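Local coordinates for protein putative branched-chain amino acid aminotransferase IlvE (Streptococcus mutans, PDB 4DQN) that probably transfers the amino group between leucine, isoleucine or valine and 2-oxoglutarate, as a pyridoxal 5'-phosphate-dependent aminotransferase of class IV, at residues V275-L278 / D279-V282. Residues are numbered along the deposited sequence; the frame is centred on the assembly and turned at random.
Sequences VDEL and DKFV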
ATOM      1  N   VAL A 275      15.649  -2.765  22.204  1.00 36.97           N
ATOM      2  CA  VAL A 275      16.890  -2.894  21.440  1.00 36.66           C
ATOM      3  C   VAL A 275      18.124  -2.680  22.291  1.00 41.05           C
ATOM      4  O   VAL A 275      19.248  -2.931  21.834  1.00 39.89           O
ATOM      5  CB  VAL A 275      16.974  -1.916  20.249  1.00 42.04           C
ATOM      6  CG1 VAL A 275      16.186  -2.442  19.090  1.00 41.93           C
ATOM      7  CG2 VAL A 275      16.539  -0.493  20.649  1.00 38.36           C
ATOM      8  N   ASP A 276      17.923  -2.201  23.512  1.00 37.37           N
ATOM      9  CA  ASP A 276      19.049  -1.920  24.396  1.00 42.65           C
ATOM     10  C   ASP A 276      19.325  -3.085  25.333  1.00 44.11           C
ATOM     11  O   ASP A 276      20.272  -3.043  26.119  1.00 47.66           O
ATOM     12  CB  ASP A 276      18.799  -0.646  25.199  1.00 43.45           C
ATOM     13  CG  ASP A 276      18.595   0.561  24.313  1.00 52.46           C
ATOM     14  OD1 ASP A 276      19.589   1.033  23.713  1.00 55.96           O
ATOM     15  OD2 ASP A 276      17.441   1.040  24.217  1.00 57.93           O
ATOM     16  N   GLU A 277      18.502  -4.128  25.234  1.00 44.42           N
ATOM     17  CA  GLU A 277      18.617  -5.298  26.110  1.00 45.73           C
ATOM     18  C   GLU A 277      18.829  -6.589  25.309  1.00 45.40           C
ATOM     19  O   GLU A 277      18.322  -7.637  25.692  1.00 45.75           O
ATOM     20  CB  GLU A 277      17.357  -5.438  26.994  1.00 45.72           C
ATOM     21  CG  GLU A 277      16.067  -5.727  26.192  1.00 49.73           C
ATOM     22  CD  GLU A 277      14.832  -5.969  27.046  1.00 51.91           C
ATOM     23  OE1 GLU A 277      14.864  -5.634  28.262  1.00 51.09           O
ATOM     24  OE2 GLU A 277      13.825  -6.489  26.483  1.00 40.62           O
ATOM     25  N   LEU A 278      19.576  -6.528  24.209  1.00 43.08           N
ATOM     26  CA  LEU A 278      19.751  -7.714  23.361  1.00 42.55           C
ATOM     27  C   LEU A 278      20.488  -8.864  24.059  1.00 42.44           C
ATOM     28  O   LEU A 278      20.270 -10.032  23.732  1.00 42.83           O
ATOM     29  CB  LEU A 278      20.434  -7.358  22.036  1.00 38.91           C
ATOM     30  CG  LEU A 278      19.652  -6.427  21.106  1.00 40.09           C
ATOM     31  CD1 LEU A 278      20.411  -6.171  19.818  1.00 40.13           C
ATOM     32  CD2 LEU A 278      18.288  -7.001  20.801  1.00 39.84           C
ATOM     33  N   ASP A 279      21.338  -8.539  25.033  1.00 42.76           N
ATOM     34  CA  ASP A 279      22.039  -9.558  25.817  1.00 43.87           C
ATOM     35  C   ASP A 279      21.078 -10.414  26.656  1.00 43.08           C
ATOM     36  O   ASP A 279      21.480 -11.431  27.224  1.00 42.88           O
ATOM     37  CB  ASP A 279      23.089  -8.906  26.721  1.00 45.97           C
ATOM     38  CG  ASP A 279      22.663  -7.529  27.201  1.00 57.13           C
ATOM     39  OD1 ASP A 279      21.822  -7.456  28.129  1.00 58.50           O
ATOM     40  OD2 ASP A 279      23.164  -6.517  26.647  1.00 58.88           O
ATOM     41  N   LYS A 280      19.818  -9.995  26.734  1.00 39.13           N
ATOM     42  CA  LYS A 280      18.768 -10.756  27.422  1.00 42.01           C
ATOM     43  C   LYS A 280      18.542 -12.104  26.731  1.00 41.61           C
ATOM     44  O   LYS A 280      18.009 -13.046  27.331  1.00 43.65           O
ATOM     45  CB  LYS A 280      17.463  -9.941  27.418  1.00 39.17           C
ATOM     46  CG  LYS A 280      16.321 -10.492  28.259  1.00 41.45           C
ATOM     47  CD  LYS A 280      15.045  -9.655  28.103  1.00 38.02           C
ATOM     48  CE  LYS A 280      13.933 -10.211  29.000  1.00 38.31           C
ATOM     49  NZ  LYS A 280      12.653  -9.454  28.920  1.00 36.64           N
ATOM     50  N   PHE A 281      18.964 -12.199  25.472  1.00 39.85           N
ATOM     51  CA  PHE A 281      18.654 -13.378  24.661  1.00 41.88           C
ATOM     52  C   PHE A 281      19.861 -14.232  24.285  1.00 40.90           C
ATOM     53  O   PHE A 281      20.819 -13.754  23.679  1.00 39.38           O
ATOM     54  CB  PHE A 281      17.856 -12.967  23.418  1.00 38.63           C
ATOM     55  CG  PHE A 281      16.572 -12.284  23.750  1.00 38.98           C
ATOM     56  CD1 PHE A 281      15.574 -12.972  24.427  1.00 37.84           C
ATOM     57  CD2 PHE A 281      16.367 -10.948  23.417  1.00 40.27           C
ATOM     58  CE1 PHE A 281      14.384 -12.358  24.762  1.00 37.20           C
ATOM     59  CE2 PHE A 281      15.177 -10.318  23.745  1.00 41.92           C
ATOM     60  CZ  PHE A 281      14.176 -11.029  24.421  1.00 36.28           C
ATOM     61  N   VAL A 282      19.788 -15.510  24.645  1.00 40.13           N
ATOM     62  CA  VAL A 282      20.852 -16.468  24.361  1.00 38.25           C
ATOM     63  C   VAL A 282      20.722 -17.013  22.930  1.00 36.99           C
ATOM     64  O   VAL A 282      21.712 -17.424  22.307  1.00 36.66           O
ATOM     65  CB  VAL A 282      20.847 -17.586  25.441  1.00 43.49           C
ATOM     66  CG1 VAL A 282      21.346 -18.891  24.903  1.00 47.24           C
ATOM     67  CG2 VAL A 282      21.681 -17.158  26.644  1.00 46.22           C
TER
HETATM   68  O   HOH W   1      22.857 -11.873  23.663  1.00 40.36           O
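Glu277 and Lys280 meet across a short 3-10 turn that leads from the loop after strand 267-270 into strand 281-288. Two successive i to i+3 hydrogen bonds define the turn. Lys280 N donates to Glu277 O at 3.0 Å, with an N-H...O angle of 156°. Phe281 N donates to Leu278 O at 3.1 Å, and this bond is slightly straighter, at 162°. A water donates to both Leu278 O and Phe281 O and so links the carbonyls of the first 3-10 residue and of the residue that follows the turn.

The packed side is hydrophobic. Leu278 and Phe281 are buried, and both reach Phe308. The Phe281 ring also touches Val273 and Ile240, the latter on strand 238-241. Lys280 CB lies over the centre of one face of the Phe281 ring, 4.2 Å above the ring plane.

The rest of the turn is looser and more polar. Asp279 is exposed, and its carboxylate lies well apart from the ends of Glu277 and Lys280. Those two side chains run side by side and point the same way. Lys280 has CG anti to its backbone nitrogen (chi1 -172°) and stays extended to the amine, which carries its aliphatic part along the glutamate. Lys280 CD is 3.8 Å from Glu277 OE2. The charges are opposite but too far apart for a salt bridge, so any attraction is probably modest. The same carboxylate oxygen accepts a hydrogen bond from Cys274 N, while Lys280 NZ remains 4.0 Å from Glu277 OE2.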